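Local coordinates for protein anaerobically-induced outer membrane porin OprE (Pseudomonas aeruginosa, PDB 4FRX) that probably acts as an outer-membrane porin of the OprD family, a beta-barrel channel that lets small solutes cross the outer membrane, at residues P356-N361 and I384-V389; K396-T401 and V430-P435. One frame throughout, in Å; residues are numbered along the deposited sequence.

Interaction 1. Residues P356-N361 and I384-V389; sequences PGLTFN and ISLAYV. With C8E ((hydroxyethyloxy)tri(ethyloxy)octane), chain E.
T359 and A387 face each other as a hydrogen-bonded pair in the antiparallel beta hairpin formed by strands 358-370 and 377-389 of the porin barrel. T359 N donates a hydrogen bond to A387 O at 2.9 Å, and A387 N returns a bond to T359 O. N361 and S385 repeat this exchange, with S385 N 2.8 Å from N361 O. At the open end of the hairpin V389 N reaches G357 O at 2.8 Å, but from above the carbonyl plane, 36° out of it. The positive phi of G357 (98°) turns the chain into strand 358-370 and leaves its CA close to V389 O.

L358, F360, L386 and Y388 line the apolar face. CB of L358 sits 3.6 Å from CD1 of Y388, the two side chains roughly perpendicular to each other, while the CD1 methyls of L358 and L386 meet. With CG anti to the backbone N (chi1 176°), the F360 ring lies where CD1 of L386 meets its edge and CG2 of I384 touches CZ; C8 of the detergent C8E rests over one face, 3.5 Å from CD1 of F360. Such a detergent contact is consistent with a lipid-facing surface.

Backbone bonds from L358 and F360 to F350 and Y348, and from L386 to W402, continue the barrel wall on either side. On the opposite, polar face, S385 OG bonds K403 NZ, and a water sits 2.9 Å from T359 OG1, with N361 OD1 and S385 O also in hydrogen-bonding range, more acceptors than its two protons can serve once its other surroundings are counted.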
loop_
_atom_site.group_PDB
_atom_site.type_symbol
_atom_site.label_atom_id
_atom_site.label_comp_id
_atom_site.label_asym_id
_atom_site.label_seq_id
_atom_site.Cartn_x
_atom_site.Cartn_y
_atom_site.Cartn_z
ATOM N N PRO A 356 -10.641 -24.540 10.232
ATOM C CA PRO A 356 -10.074 -23.932 9.026
ATOM C C PRO A 356 -10.779 -22.619 8.707
ATOM O O PRO A 356 -11.994 -22.505 8.885
ATOM C CB PRO A 356 -10.347 -24.978 7.944
ATOM C CG PRO A 356 -11.549 -25.700 8.423
ATOM C CD PRO A 356 -11.407 -25.760 9.918
ATOM N N GLY A 357 -10.010 -21.624 8.286
ATOM C CA GLY A 357 -10.564 -20.320 7.978
ATOM C C GLY A 357 -10.433 -19.300 9.095
ATOM O O GLY A 357 -10.661 -18.112 8.862
ATOM N N LEU A 358 -10.098 -19.755 10.304
ATOM C CA LEU A 358 -9.878 -18.845 11.436
ATOM C C LEU A 358 -8.382 -18.602 11.652
ATOM O O LEU A 358 -7.601 -19.548 11.763
ATOM C CB LEU A 358 -10.535 -19.369 12.732
ATOM C CG LEU A 358 -10.380 -18.502 13.998
ATOM C CD1 LEU A 358 -11.223 -17.231 13.944
ATOM C CD2 LEU A 358 -10.691 -19.271 15.283
ATOM N N THR A 359 -7.980 -17.332 11.692
ATOM C CA THR A 359 -6.579 -16.989 11.935
ATOM C C THR A 359 -6.452 -15.829 12.927
ATOM O O THR A 359 -7.329 -14.970 13.022
ATOM C CB THR A 359 -5.850 -16.582 10.627
ATOM O OG1 THR A 359 -6.527 -15.472 10.032
ATOM C CG2 THR A 359 -5.798 -17.733 9.624
ATOM N N PHE A 360 -5.355 -15.813 13.671
ATOM C CA PHE A 360 -5.042 -14.677 14.535
ATOM C C PHE A 360 -3.643 -14.182 14.246
ATOM O O PHE A 360 -2.717 -14.973 14.102
ATOM C CB PHE A 360 -5.149 -15.054 16.017
ATOM C CG PHE A 360 -4.739 -13.947 16.942
ATOM C CD1 PHE A 360 -5.617 -12.916 17.235
ATOM C CD2 PHE A 360 -3.473 -13.932 17.515
ATOM C CE1 PHE A 360 -5.233 -11.882 18.082
ATOM C CE2 PHE A 360 -3.084 -12.904 18.365
ATOM C CZ PHE A 360 -3.962 -11.883 18.651
ATOM N N ASN A 361 -3.476 -12.863 14.180
ATOM C CA ASN A 361 -2.142 -12.297 14.055
ATOM C C ASN A 361 -1.945 -11.094 14.969
ATOM O O ASN A 361 -2.888 -10.342 15.237
ATOM C CB ASN A 361 -1.856 -11.910 12.603
ATOM C CG ASN A 361 -1.793 -13.113 11.691
ATOM O OD1 ASN A 361 -2.800 -13.526 11.111
ATOM N ND2 ASN A 361 -0.610 -13.692 11.569
ATOM N N ILE A 384 -3.610 -6.145 16.319
ATOM C CA ILE A 384 -4.096 -7.516 16.218
ATOM C C ILE A 384 -5.055 -7.601 15.041
ATOM O O ILE A 384 -5.725 -6.621 14.681
ATOM C CB ILE A 384 -4.804 -8.003 17.513
ATOM C CG1 ILE A 384 -6.035 -7.151 17.825
ATOM C CG2 ILE A 384 -3.839 -7.997 18.702
ATOM C CD1 ILE A 384 -7.337 -7.733 17.307
ATOM N N SER A 385 -5.116 -8.774 14.438
ATOM C CA SER A 385 -6.099 -9.035 13.415
ATOM C C SER A 385 -6.627 -10.428 13.665
ATOM O O SER A 385 -5.866 -11.391 13.710
ATOM C CB SER A 385 -5.479 -8.925 12.020
ATOM O OG SER A 385 -6.475 -9.085 11.012
ATOM N N LEU A 386 -7.936 -10.511 13.879
ATOM C CA LEU A 386 -8.637 -11.776 14.015
ATOM C C LEU A 386 -9.566 -11.889 12.815
ATOM O O LEU A 386 -10.371 -10.996 12.571
ATOM C CB LEU A 386 -9.459 -11.773 15.307
ATOM C CG LEU A 386 -10.291 -13.021 15.607
ATOM C CD1 LEU A 386 -9.388 -14.227 15.840
ATOM C CD2 LEU A 386 -11.184 -12.776 16.815
ATOM N N ALA A 387 -9.441 -12.966 12.053
ATOM C CA ALA A 387 -10.262 -13.140 10.858
ATOM C C ALA A 387 -10.830 -14.544 10.764
ATOM O O ALA A 387 -10.151 -15.518 11.063
ATOM C CB ALA A 387 -9.457 -12.824 9.607
ATOM N N TYR A 388 -12.088 -14.630 10.345
ATOM C CA TYR A 388 -12.706 -15.910 10.022
ATOM C C TYR A 388 -13.326 -15.876 8.632
ATOM O O TYR A 388 -14.213 -15.053 8.339
ATOM C CB TYR A 388 -13.785 -16.275 11.043
ATOM C CG TYR A 388 -14.358 -17.658 10.821
ATOM C CD1 TYR A 388 -13.527 -18.769 10.784
ATOM C CD2 TYR A 388 -15.724 -17.852 10.647
ATOM C CE1 TYR A 388 -14.035 -20.042 10.583
ATOM C CE2 TYR A 388 -16.244 -19.128 10.446
ATOM C CZ TYR A 388 -15.395 -20.214 10.416
ATOM O OH TYR A 388 -15.899 -21.482 10.218
ATOM N N VAL A 389 -12.848 -16.764 7.774
ATOM C CA VAL A 389 -13.462 -16.959 6.470
ATOM C C VAL A 389 -14.160 -18.319 6.444
ATOM O O VAL A 389 -13.517 -19.358 6.641
ATOM C CB VAL A 389 -12.428 -16.867 5.342
ATOM C CG1 VAL A 389 -13.064 -17.229 3.989
ATOM C CG2 VAL A 389 -11.826 -15.479 5.298
HETATM C C1 C8E E . -2.501 -22.170 21.134
HETATM C C2 C8E E . -2.541 -21.209 19.952
HETATM C C3 C8E E . -3.666 -20.188 20.111
HETATM C C4 C8E E . -3.213 -18.810 19.647
HETATM C C5 C8E E . -3.772 -17.717 20.544
HETATM C C6 C8E E . -4.915 -16.999 19.836
HETATM C C7 C8E E . -5.683 -16.081 20.781
HETATM C C8 C8E E . -6.416 -15.016 19.983
HETATM O O9 C8E E . -7.719 -14.838 20.483
HETATM C C10 C8E E . -7.842 -13.655 21.234
HETATM C C11 C8E E . -9.217 -13.047 20.983
HETATM O O HOH W 1 -5.605 -12.945 11.197
#

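Interaction 2. Residues K396-T401 and V430-P435; sequences KGLGFT and VSYTLP
L398 and V430 form the apolar centre where strands 399-409 and 423-434 of the antiparallel porin barrel run side by side. CD1 of L398 packs 3.8 Å from CG1 of V430, the two side chains meeting at a slant, and the same methyl also touches CB of Y432. With CG of L398 anti to the backbone N (chi1 -177°), the leucine tip reaches over to the neighbouring strand and lies between V430 and Y432. F400 flanks this cluster: its ring runs alongside V430, with CD2 3.7 Å from CG2 of the valine.

Outside the apolar group comes the backbone ladder. G399 and S431 make a hydrogen-bonded pair, G399 N donating to S431 O at 2.9 Å and S431 N donating back to G399 O. F400 and V430 follow as a non-hydrogen-bonded pair. V430 CA adds a CA-H...O contact to the carbonyl oxygen of G399. The next strand, 17-28, extends the wall, V430 bonding N21 through the backbone.

On the N-terminal side of G399, opposite the end of strand 423-434, the segments diverge, and direct pairing gives way to water. G397, whose phi of 98° is positive, turns the chain ahead of L398. Its carbonyl O accepts from a water at 2.7 Å, and that water accepts from T433 N, so the water takes the place of the direct T433 N to G397 O bond that would continue the ladder. The Y432 ring presents its edge to this turn, with L398 N near the ring plane and 3.7 Å from CD1 of Y432. At the outermost polar edge a second water, which also lies in the plane of that ring, accepts from Y432 OH and donates to K396 O, 2.6 Å away.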
loop_
_atom_site.group_PDB
_atom_site.type_symbol
_atom_site.label_atom_id
_atom_site.label_comp_id
_atom_site.label_asym_id
_atom_site.label_seq_id
_atom_site.Cartn_x
_atom_site.Cartn_y
_atom_site.Cartn_z
ATOM N N LYS A 396 -19.757 -20.133 2.081
ATOM C CA LYS A 396 -18.339 -20.310 1.818
ATOM C C LYS A 396 -17.771 -19.053 1.178
ATOM O O LYS A 396 -18.305 -18.554 0.189
ATOM C CB LYS A 396 -18.130 -21.510 0.894
ATOM C CG LYS A 396 -16.702 -21.742 0.442
ATOM C CD LYS A 396 -16.641 -22.980 -0.447
ATOM C CE LYS A 396 -15.243 -23.238 -0.977
ATOM N NZ LYS A 396 -15.224 -24.438 -1.862
ATOM N N GLY A 397 -16.700 -18.533 1.759
ATOM C CA GLY A 397 -16.064 -17.351 1.220
ATOM C C GLY A 397 -16.484 -16.076 1.927
ATOM O O GLY A 397 -15.869 -15.037 1.717
ATOM N N LEU A 398 -17.533 -16.141 2.745
ATOM C CA LEU A 398 -17.919 -14.989 3.560
ATOM C C LEU A 398 -16.877 -14.776 4.655
ATOM O O LEU A 398 -16.589 -15.678 5.440
ATOM C CB LEU A 398 -19.315 -15.169 4.170
ATOM C CG LEU A 398 -19.911 -14.023 5.008
ATOM C CD1 LEU A 398 -20.125 -12.742 4.201
ATOM C CD2 LEU A 398 -21.224 -14.442 5.658
ATOM N N GLY A 399 -16.299 -13.583 4.706
ATOM C CA GLY A 399 -15.220 -13.341 5.650
ATOM C C GLY A 399 -15.542 -12.270 6.675
ATOM O O GLY A 399 -16.191 -11.263 6.364
ATOM N N PHE A 400 -15.086 -12.489 7.901
ATOM C CA PHE A 400 -15.257 -11.528 8.982
ATOM C C PHE A 400 -13.899 -11.166 9.552
ATOM O O PHE A 400 -13.126 -12.055 9.903
ATOM C CB PHE A 400 -16.112 -12.131 10.094
ATOM C CG PHE A 400 -17.482 -12.526 9.649
ATOM C CD1 PHE A 400 -17.695 -13.734 9.008
ATOM C CD2 PHE A 400 -18.559 -11.685 9.867
ATOM C CE1 PHE A 400 -18.965 -14.104 8.595
ATOM C CE2 PHE A 400 -19.823 -12.046 9.457
ATOM C CZ PHE A 400 -20.026 -13.261 8.822
ATOM N N THR A 401 -13.605 -9.871 9.662
ATOM C CA THR A 401 -12.290 -9.438 10.154
ATOM C C THR A 401 -12.381 -8.331 11.205
ATOM O O THR A 401 -13.062 -7.339 10.999
ATOM C CB THR A 401 -11.400 -8.948 8.992
ATOM O OG1 THR A 401 -11.233 -10.009 8.054
ATOM C CG2 THR A 401 -10.028 -8.512 9.504
ATOM N N VAL A 430 -16.692 -7.061 6.920
ATOM C CA VAL A 430 -17.334 -8.263 6.389
ATOM C C VAL A 430 -17.219 -8.189 4.877
ATOM O O VAL A 430 -17.543 -7.168 4.273
ATOM C CB VAL A 430 -18.803 -8.346 6.821
ATOM C CG1 VAL A 430 -19.482 -9.604 6.249
ATOM C CG2 VAL A 430 -18.887 -8.311 8.337
ATOM N N SER A 431 -16.722 -9.259 4.263
ATOM C CA SER A 431 -16.434 -9.214 2.839
ATOM C C SER A 431 -16.901 -10.478 2.139
ATOM O O SER A 431 -16.908 -11.552 2.732
ATOM C CB SER A 431 -14.940 -9.013 2.600
ATOM O OG SER A 431 -14.683 -8.872 1.209
ATOM N N TYR A 432 -17.280 -10.343 0.873
ATOM C CA TYR A 432 -17.733 -11.487 0.086
ATOM C C TYR A 432 -17.498 -11.190 -1.382
ATOM O O TYR A 432 -17.899 -10.133 -1.886
ATOM C CB TYR A 432 -19.210 -11.774 0.331
ATOM C CG TYR A 432 -19.712 -13.013 -0.373
ATOM C CD1 TYR A 432 -19.424 -14.283 0.122
ATOM C CD2 TYR A 432 -20.467 -12.919 -1.535
ATOM C CE1 TYR A 432 -19.883 -15.429 -0.523
ATOM C CE2 TYR A 432 -20.921 -14.059 -2.188
ATOM C CZ TYR A 432 -20.631 -15.307 -1.679
ATOM O OH TYR A 432 -21.091 -16.441 -2.328
ATOM N N THR A 433 -16.835 -12.118 -2.062
ATOM C CA THR A 433 -16.574 -11.972 -3.486
ATOM C C THR A 433 -17.299 -13.053 -4.258
ATOM O O THR A 433 -17.212 -14.233 -3.903
ATOM C CB THR A 433 -15.077 -12.058 -3.780
ATOM O OG1 THR A 433 -14.418 -10.955 -3.152
ATOM C CG2 THR A 433 -14.816 -12.006 -5.284
ATOM N N LEU A 434 -18.022 -12.665 -5.306
ATOM C CA LEU A 434 -18.740 -13.659 -6.100
ATOM C C LEU A 434 -18.546 -13.511 -7.595
ATOM O O LEU A 434 -18.418 -12.389 -8.096
ATOM C CB LEU A 434 -20.227 -13.738 -5.723
ATOM C CG LEU A 434 -21.302 -12.671 -5.961
ATOM C CD1 LEU A 434 -20.747 -11.295 -6.109
ATOM C CD2 LEU A 434 -22.218 -13.015 -7.120
ATOM N N PRO A 435 -18.470 -14.656 -8.302
ATOM C CA PRO A 435 -18.348 -14.685 -9.765
ATOM C C PRO A 435 -19.590 -14.191 -10.537
ATOM O O PRO A 435 -20.697 -14.612 -10.215
ATOM C CB PRO A 435 -18.043 -16.159 -10.083
ATOM C CG PRO A 435 -18.457 -16.924 -8.870
ATOM C CD PRO A 435 -18.290 -15.992 -7.702
HETATM O O HOH W 2 -20.772 -18.679 -0.516
HETATM O O HOH W 3 -15.355 -14.402 -0.805
#

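Followed from the N terminus, the chain enters interaction 1 at 356-361, runs out along strand 358-370, turns, and comes back along strand 377-389 to close a hairpin at 384-389. A short turn leads to 396-401, where interaction 2 opens; strand 399-409 then runs out and strand 423-434 returns to close it at 430-435. The two contacts are therefore in series, neither nested nor crossed. Neighbouring strands 377-389 and 399-409 join them, with F400 N 2.7 Å from Y388 O, a probable hydrogen bond, and T401 packing on A387. Together they tie four consecutive strands, and 423-434 pairs in turn with 17-28, closing the barrel.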